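Local atomic coordinates of beta-lactamase Rm3 (Uncultured bacterium, PDB entry 5IQK), a protein that hydrolyses the amide bond of beta-lactam antibiotics as a zinc-dependent subclass B3 metallo-beta-lactamase, and so probably confers antibiotic resistance. Residues 171-176 and 215-220; 176-181 and 251-256. All coordinates share one frame; numbering follows the deposited sequence.

Contact 1: 171-176 and 215-220; sequences RCLNMV and PCDVLI
The carbonyl oxygen of Asn-174 is gripped by two successive backbone donors, Asp-217 N at 2.9 Å and Val-218 N at 3.0 Å. The first bond is bent (131° at the hydrogen) and the second much straighter; Asp-217 is the last loop residue and Val-218 the first of strand 218-221. Asp-217 returns the grip: its OD2 takes the N-H of Asn-174 at 2.8 Å, almost perfectly straight at 178° and on the anti side of the carboxylate. Its CG lies beside its own backbone N (chi1 -65°), which carries the carboxylate back along residues 171-176. A short acidic side chain suits this place, for it supplies an acceptor where the second strand has not yet begun. The amide of Asn-174 lies nearly parallel to that carboxylate but displaced from its plane; ND2 and OD2 are not hydrogen-bonded, and ND2 lies against the proline ring, 3.4 Å from CB of Pro-215. Farther along, regular parallel pairing takes over: Val-176 N donates to Val-218 O and Val-176 O accepts from Ile-220 N, each over 2.8 Å.

On one face of the sheet Met-175 and Val-218 lie side by side and point the same way. The bends at chi2 and chi3 of the methionine fold CE back to 3.6 Å from CB of Val-218, and Phe-20 packs on Met-175 from strand 17-20. On the other face beta-branched Val-176 spreads its two methyls, CG1 toward CD1 of Leu-219 and CG2 to 3.9 Å from SG of Cys-216, whose disulfide with Cys-250 ties this edge to helix 249-269. In the chain, helix 200-212 links the parallel neighbours 171-178 and 218-221 in a beta-alpha-beta crossover, part of one sheet of the metallo-beta-lactamase alpha-beta/beta-alpha sandwich.

Contact 2: 176-181 and 251-256; sequences VYADSI and RAYVAA
Tyr-253 reaches from helix 249-269 to the chain leaving strand 171-178, and its hydroxyl donates to the carbonyl oxygen of Asp-179 over 2.6 Å. The acceptor lies at the ring edge, in plane, whereas the hydroxyl stands well above the carbonyl plane. With CG anti to the backbone N (chi1 -177°), the ring extends far enough from the helix to make this bond. A tyrosine suits the place because its flat apolar body can lie in the core while its polar end meets a buried carbonyl. A water donates to OH at 3.1 Å and accepts from Ile-181 N at 3.0 Å, so the hydroxyl binds Asp-179 directly and Ile-181 through the water.

Ile-181 and Ala-178 enclose the same ring carbon from opposite sides of the ring plane: CD1 of the isoleucine and CB of the alanine each lie 3.6 Å from CE2 of Tyr-253, both obliquely. The small methyl of Ala-178 lets the ring come close to the strand end. In Ile-181 the setting of CG1 between backbone N and carbonyl carbon (chi1 50°), with chi2 extended, points CG1 and CD1 at the ring; Ile-181 also packs on Leu-211.

On the far side of this loop, Asp-179 OD1 holds ND1 of the zinc ligand His-77. Asp-179 is thus second-shell to the dinuclear zinc site, which lies, as in other metallo-beta-lactamases, on loops at strand ends.

Overall arrangement
Contacts 1 and 2 lie in sequence along strand 171-178, share Val-176, and have centres about 13 Å apart. A probable backbone hydrogen bond of 2.9 Å from Ala-178 N to Ile-220 O carries the pairing of contact 1 into contact 2. Leu-219 joins them through side chains: its CD1 meets CB of Ala-178 at 3.7 Å and its CD2 meets CB of Tyr-253 at 4.0 Å. Contact 2 is the nearer to the metal: a bound zinc lies about 4 Å from the side chain of Ser-180, against about 12 Å from that of Ile-220. Ser-180 packs on the zinc ligands His-77 and His-223, so contact 2 borders the active site, while contact 1 lies farther back.

Contact 1: 171-176 and 215-220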
ATOM      1  N   ARG A 171      16.848   0.801  19.710  1.00 52.09           N
ATOM      2  CA  ARG A 171      16.008   1.881  19.183  1.00 50.95           C
ATOM      3  C   ARG A 171      14.870   1.329  18.321  1.00 43.42           C
ATOM      4  O   ARG A 171      15.102   0.584  17.366  1.00 43.95           O
ATOM      5  CB  ARG A 171      16.872   2.856  18.380  1.00 47.39           C
ATOM      6  CG  ARG A 171      16.132   3.984  17.685  1.00 47.08           C
ATOM      7  CD  ARG A 171      17.065   4.693  16.712  1.00 43.58           C
ATOM      8  NE  ARG A 171      16.444   5.841  16.060  1.00 44.87           N
ATOM      9  CZ  ARG A 171      16.850   6.352  14.902  1.00 43.07           C
ATOM     10  NH1 ARG A 171      17.883   5.814  14.267  1.00 40.71           N
ATOM     11  NH2 ARG A 171      16.222   7.396  14.371  1.00 41.03           N
ATOM     12  N   CYS A 172      13.640   1.695  18.677  1.00 40.14           N
ATOM     13  CA  CYS A 172      12.456   1.339  17.910  1.00 38.21           C
ATOM     14  C   CYS A 172      11.913   2.525  17.132  1.00 36.29           C
ATOM     15  O   CYS A 172      11.911   3.648  17.629  1.00 39.40           O
ATOM     16  CB  CYS A 172      11.368   0.774  18.824  1.00 36.74           C
ATOM     17  SG  CYS A 172      11.812  -0.866  19.531  1.00 48.74           S
ATOM     18  N   LEU A 173      11.457   2.283  15.913  1.00 34.66           N
ATOM     19  CA  LEU A 173      10.819   3.348  15.163  1.00 32.60           C
ATOM     20  C   LEU A 173       9.417   2.928  14.755  1.00 28.92           C
ATOM     21  O   LEU A 173       9.141   1.738  14.595  1.00 28.01           O
ATOM     22  CB  LEU A 173      11.645   3.717  13.933  1.00 34.54           C
ATOM     23  CG  LEU A 173      12.984   4.394  14.219  1.00 36.85           C
ATOM     24  CD1 LEU A 173      13.666   4.755  12.917  1.00 30.53           C
ATOM     25  CD2 LEU A 173      12.790   5.618  15.096  1.00 36.43           C
ATOM     26  N   ASN A 174       8.533   3.910  14.612  1.00 30.49           N
ATOM     27  CA  ASN A 174       7.181   3.663  14.131  1.00 26.62           C
ATOM     28  C   ASN A 174       7.131   3.664  12.608  1.00 26.24           C
ATOM     29  O   ASN A 174       7.471   4.660  11.968  1.00 26.56           O
ATOM     30  CB  ASN A 174       6.206   4.696  14.703  1.00 32.38           C
ATOM     31  CG  ASN A 174       6.171   4.677  16.213  1.00 33.23           C
ATOM     32  OD1 ASN A 174       6.024   3.618  16.817  1.00 35.08           O
ATOM     33  ND2 ASN A 174       6.325   5.843  16.832  1.00 31.84           N
ATOM     34  N   MET A 175       6.719   2.534  12.042  1.00 23.05           N
ATOM     35  CA  MET A 175       6.654   2.370  10.600  1.00 21.12           C
ATOM     36  C   MET A 175       5.225   2.555  10.137  1.00 22.51           C
ATOM     37  O   MET A 175       4.278   2.157  10.814  1.00 21.65           O
ATOM     38  CB  MET A 175       7.152   0.994  10.175  1.00 20.71           C
ATOM     39  CG  MET A 175       8.384   0.522  10.936  1.00 25.81           C
ATOM     40  SD  MET A 175       9.837   1.560  10.681  1.00 25.87           S
ATOM     41  CE  MET A 175      10.312   1.033   9.035  1.00 24.09           C
ATOM     42  N   VAL A 176       5.076   3.170   8.975  1.00 19.75           N
ATOM     43  CA  VAL A 176       3.758   3.409   8.411  1.00 19.50           C
ATOM     44  C   VAL A 176       3.771   3.042   6.939  1.00 20.06           C
ATOM     45  O   VAL A 176       4.620   3.522   6.189  1.00 20.35           O
ATOM     46  CB  VAL A 176       3.324   4.885   8.570  1.00 20.21           C
ATOM     47  CG1 VAL A 176       1.951   5.107   7.902  1.00 19.07           C
ATOM     48  CG2 VAL A 176       3.261   5.284  10.054  1.00 23.47           C
ATOM     49  N   PRO A 215       1.573   8.077  14.808  1.00 28.15           N
ATOM     50  CA  PRO A 215       3.018   8.042  15.063  1.00 28.19           C
ATOM     51  C   PRO A 215       3.705   7.608  13.778  1.00 28.08           C
ATOM     52  O   PRO A 215       3.288   6.615  13.180  1.00 26.03           O
ATOM     53  CB  PRO A 215       3.164   6.999  16.175  1.00 26.15           C
ATOM     54  CG  PRO A 215       1.802   6.978  16.845  1.00 26.76           C
ATOM     55  CD  PRO A 215       0.821   7.213  15.729  1.00 30.80           C
ATOM     56  N   CYS A 216       4.692   8.367  13.317  1.00 28.50           N
ATOM     57  CA  CYS A 216       5.163   8.187  11.951  1.00 28.23           C
ATOM     58  C   CYS A 216       6.648   8.481  11.759  1.00 32.41           C
ATOM     59  O   CYS A 216       7.005   9.551  11.283  1.00 37.15           O
ATOM     60  CB  CYS A 216       4.334   9.083  11.028  1.00 29.67           C
ATOM     61  SG  CYS A 216       4.607   8.877   9.256  1.00 37.39           S
ATOM     62  N   ASP A 217       7.508   7.532  12.106  1.00 31.71           N
ATOM     63  CA  ASP A 217       8.947   7.720  11.895  1.00 28.35           C
ATOM     64  C   ASP A 217       9.419   7.375  10.483  1.00 25.27           C
ATOM     65  O   ASP A 217      10.210   8.115   9.895  1.00 26.49           O
ATOM     66  CB  ASP A 217       9.743   6.900  12.909  1.00 29.95           C
ATOM     67  CG  ASP A 217       9.533   7.380  14.319  1.00 33.21           C
ATOM     68  OD1 ASP A 217       9.549   8.614  14.521  1.00 37.13           O
ATOM     69  OD2 ASP A 217       9.342   6.530  15.217  1.00 37.62           O
ATOM     70  N   VAL A 218       8.986   6.229   9.961  1.00 25.43           N
ATOM     71  CA  VAL A 218       9.325   5.846   8.594  1.00 24.11           C
ATOM     72  C   VAL A 218       8.073   5.568   7.758  1.00 26.37           C
ATOM     73  O   VAL A 218       7.302   4.638   8.031  1.00 23.17           O
ATOM     74  CB  VAL A 218      10.255   4.604   8.544  1.00 27.28           C
ATOM     75  CG1 VAL A 218      10.579   4.244   7.093  1.00 21.72           C
ATOM     76  CG2 VAL A 218      11.546   4.847   9.337  1.00 22.25           C
ATOM     77  N   LEU A 219       7.894   6.382   6.726  1.00 22.70           N
ATOM     78  CA  LEU A 219       6.743   6.270   5.843  1.00 22.73           C
ATOM     79  C   LEU A 219       7.089   5.599   4.519  1.00 19.15           C
ATOM     80  O   LEU A 219       8.054   5.969   3.849  1.00 19.88           O
ATOM     81  CB  LEU A 219       6.146   7.656   5.579  1.00 21.36           C
ATOM     82  CG  LEU A 219       5.026   7.729   4.532  1.00 22.37           C
ATOM     83  CD1 LEU A 219       3.818   6.936   5.036  1.00 24.06           C
ATOM     84  CD2 LEU A 219       4.637   9.171   4.213  1.00 22.72           C
ATOM     85  N   ILE A 220       6.276   4.610   4.150  1.00 19.24           N
ATOM     86  CA  ILE A 220       6.249   4.099   2.788  1.00 17.97           C
ATOM     87  C   ILE A 220       4.826   4.272   2.237  1.00 19.87           C
ATOM     88  O   ILE A 220       3.864   3.754   2.811  1.00 19.79           O
ATOM     89  CB  ILE A 220       6.652   2.619   2.698  1.00 21.19           C
ATOM     90  CG1 ILE A 220       8.015   2.373   3.358  1.00 23.01           C
ATOM     91  CG2 ILE A 220       6.675   2.173   1.239  1.00 18.46           C
ATOM     92  CD1 ILE A 220       7.909   1.919   4.806  1.00 25.67           C
TER

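Contact 2: 176-181 and 251-256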
ATOM      1  N   VAL A 176       5.076   3.170   8.975  1.00 19.75           N
ATOM      2  CA  VAL A 176       3.758   3.409   8.411  1.00 19.50           C
ATOM      3  C   VAL A 176       3.771   3.042   6.939  1.00 20.06           C
ATOM      4  O   VAL A 176       4.620   3.522   6.189  1.00 20.35           O
ATOM      5  CB  VAL A 176       3.324   4.885   8.570  1.00 20.21           C
ATOM      6  CG1 VAL A 176       1.951   5.107   7.902  1.00 19.07           C
ATOM      7  CG2 VAL A 176       3.261   5.284  10.054  1.00 23.47           C
ATOM      8  N   TYR A 177       2.829   2.191   6.530  1.00 19.62           N
ATOM      9  CA  TYR A 177       2.556   1.950   5.125  1.00 18.11           C
ATOM     10  C   TYR A 177       1.239   2.648   4.836  1.00 17.03           C
ATOM     11  O   TYR A 177       0.194   2.186   5.289  1.00 16.31           O
ATOM     12  CB  TYR A 177       2.464   0.449   4.811  1.00 18.29           C
ATOM     13  CG  TYR A 177       2.390   0.123   3.329  1.00 17.31           C
ATOM     14  CD1 TYR A 177       3.535  -0.217   2.616  1.00 19.57           C
ATOM     15  CD2 TYR A 177       1.180   0.169   2.636  1.00 20.71           C
ATOM     16  CE1 TYR A 177       3.480  -0.518   1.265  1.00 17.42           C
ATOM     17  CE2 TYR A 177       1.116  -0.118   1.277  1.00 19.50           C
ATOM     18  CZ  TYR A 177       2.267  -0.466   0.603  1.00 19.86           C
ATOM     19  OH  TYR A 177       2.207  -0.761  -0.736  1.00 21.66           O
ATOM     20  N   ALA A 178       1.299   3.776   4.132  1.00 16.41           N
ATOM     21  CA  ALA A 178       0.102   4.582   3.899  1.00 19.16           C
ATOM     22  C   ALA A 178      -0.519   4.250   2.563  1.00 17.73           C
ATOM     23  O   ALA A 178       0.151   4.234   1.529  1.00 17.51           O
ATOM     24  CB  ALA A 178       0.426   6.062   3.971  1.00 19.43           C
ATOM     25  N   ASP A 179      -1.813   3.973   2.589  1.00 17.10           N
ATOM     26  CA  ASP A 179      -2.523   3.733   1.355  1.00 19.04           C
ATOM     27  C   ASP A 179      -2.608   5.014   0.532  1.00 18.70           C
ATOM     28  O   ASP A 179      -2.453   6.122   1.054  1.00 19.59           O
ATOM     29  CB  ASP A 179      -3.930   3.197   1.630  1.00 18.85           C
ATOM     30  CG  ASP A 179      -4.573   2.624   0.380  1.00 19.75           C
ATOM     31  OD1 ASP A 179      -3.820   2.302  -0.583  1.00 21.25           O
ATOM     32  OD2 ASP A 179      -5.808   2.512   0.350  1.00 21.27           O
ATOM     33  N   SER A 180      -2.858   4.849  -0.758  1.00 15.84           N
ATOM     34  CA  SER A 180      -3.225   5.978  -1.619  1.00 20.19           C
ATOM     35  C   SER A 180      -4.402   6.726  -1.032  1.00 19.89           C
ATOM     36  O   SER A 180      -5.371   6.101  -0.614  1.00 19.65           O
ATOM     37  CB  SER A 180      -3.599   5.485  -3.018  1.00 19.54           C
ATOM     38  OG  SER A 180      -2.525   4.783  -3.611  1.00 23.08           O
ATOM     39  N   ILE A 181      -4.314   8.055  -1.005  1.00 17.07           N
ATOM     40  CA  ILE A 181      -5.427   8.912  -0.601  1.00 19.66           C
ATOM     41  C   ILE A 181      -5.614  10.038  -1.618  1.00 18.59           C
ATOM     42  O   ILE A 181      -6.148  11.105  -1.295  1.00 19.69           O
ATOM     43  CB  ILE A 181      -5.206   9.509   0.802  1.00 20.55           C
ATOM     44  CG1 ILE A 181      -3.816  10.130   0.900  1.00 21.21           C
ATOM     45  CG2 ILE A 181      -5.373   8.430   1.863  1.00 16.04           C
ATOM     46  CD1 ILE A 181      -3.586  10.907   2.176  1.00 21.58           C
ATOM     47  N   ARG A 251       2.246  13.776   8.044  1.00 29.17           N
ATOM     48  CA  ARG A 251       1.601  15.091   7.982  1.00 29.25           C
ATOM     49  C   ARG A 251       1.772  15.752   6.619  1.00 29.84           C
ATOM     50  O   ARG A 251       0.841  16.378   6.106  1.00 29.18           O
ATOM     51  CB  ARG A 251       2.144  16.034   9.062  1.00 32.66           C
ATOM     52  CG  ARG A 251       1.812  15.662  10.489  1.00 37.12           C
ATOM     53  CD  ARG A 251       2.176  16.824  11.413  1.00 44.32           C
ATOM     54  NE  ARG A 251       1.221  17.925  11.283  1.00 50.85           N
ATOM     55  CZ  ARG A 251       1.515  19.207  11.492  1.00 52.95           C
ATOM     56  NH1 ARG A 251       2.742  19.563  11.853  1.00 51.50           N
ATOM     57  NH2 ARG A 251       0.580  20.137  11.336  1.00 53.93           N
ATOM     58  N   ALA A 252       2.955  15.616   6.033  1.00 27.16           N
ATOM     59  CA  ALA A 252       3.215  16.199   4.720  1.00 29.97           C
ATOM     60  C   ALA A 252       2.451  15.453   3.630  1.00 29.07           C
ATOM     61  O   ALA A 252       1.995  16.049   2.663  1.00 27.87           O
ATOM     62  CB  ALA A 252       4.706  16.190   4.422  1.00 29.18           C
ATOM     63  N   TYR A 253       2.336  14.141   3.800  1.00 25.85           N
ATOM     64  CA  TYR A 253       1.604  13.278   2.883  1.00 25.18           C
ATOM     65  C   TYR A 253       0.133  13.683   2.835  1.00 24.21           C
ATOM     66  O   TYR A 253      -0.472  13.796   1.756  1.00 24.61           O
ATOM     67  CB  TYR A 253       1.753  11.831   3.339  1.00 23.12           C
ATOM     68  CG  TYR A 253       1.124  10.759   2.471  1.00 20.20           C
ATOM     69  CD1 TYR A 253       1.660  10.437   1.235  1.00 20.04           C
ATOM     70  CD2 TYR A 253       0.023  10.034   2.921  1.00 20.09           C
ATOM     71  CE1 TYR A 253       1.105   9.424   0.454  1.00 22.03           C
ATOM     72  CE2 TYR A 253      -0.538   9.021   2.153  1.00 17.83           C
ATOM     73  CZ  TYR A 253       0.004   8.727   0.918  1.00 18.78           C
ATOM     74  OH  TYR A 253      -0.545   7.719   0.157  1.00 22.78           O
ATOM     75  N   VAL A 254      -0.438  13.918   4.010  1.00 23.97           N
ATOM     76  CA  VAL A 254      -1.835  14.353   4.086  1.00 21.73           C
ATOM     77  C   VAL A 254      -2.001  15.762   3.521  1.00 28.61           C
ATOM     78  O   VAL A 254      -2.964  16.044   2.799  1.00 25.32           O
ATOM     79  CB  VAL A 254      -2.359  14.318   5.530  1.00 25.76           C
ATOM     80  CG1 VAL A 254      -3.759  14.953   5.618  1.00 26.15           C
ATOM     81  CG2 VAL A 254      -2.377  12.880   6.042  1.00 24.44           C
ATOM     82  N   ALA A 255      -1.062  16.649   3.840  1.00 26.51           N
ATOM     83  CA  ALA A 255      -1.130  18.015   3.337  1.00 27.00           C
ATOM     84  C   ALA A 255      -1.180  18.043   1.807  1.00 28.85           C
ATOM     85  O   ALA A 255      -1.980  18.777   1.225  1.00 26.58           O
ATOM     86  CB  ALA A 255       0.051  18.826   3.845  1.00 28.50           C
ATOM     87  N   ALA A 256      -0.355  17.213   1.167  1.00 24.95           N
ATOM     88  CA  ALA A 256      -0.310  17.132  -0.293  1.00 28.67           C
ATOM     89  C   ALA A 256      -1.613  16.589  -0.878  1.00 27.22           C
ATOM     90  O   ALA A 256      -2.088  17.054  -1.923  1.00 25.88           O
ATOM     91  CB  ALA A 256       0.868  16.277  -0.741  1.00 25.56           C
TER
HETATM   92  O   HOH W   1      -1.884   9.310  -2.149  1.00 23.60           O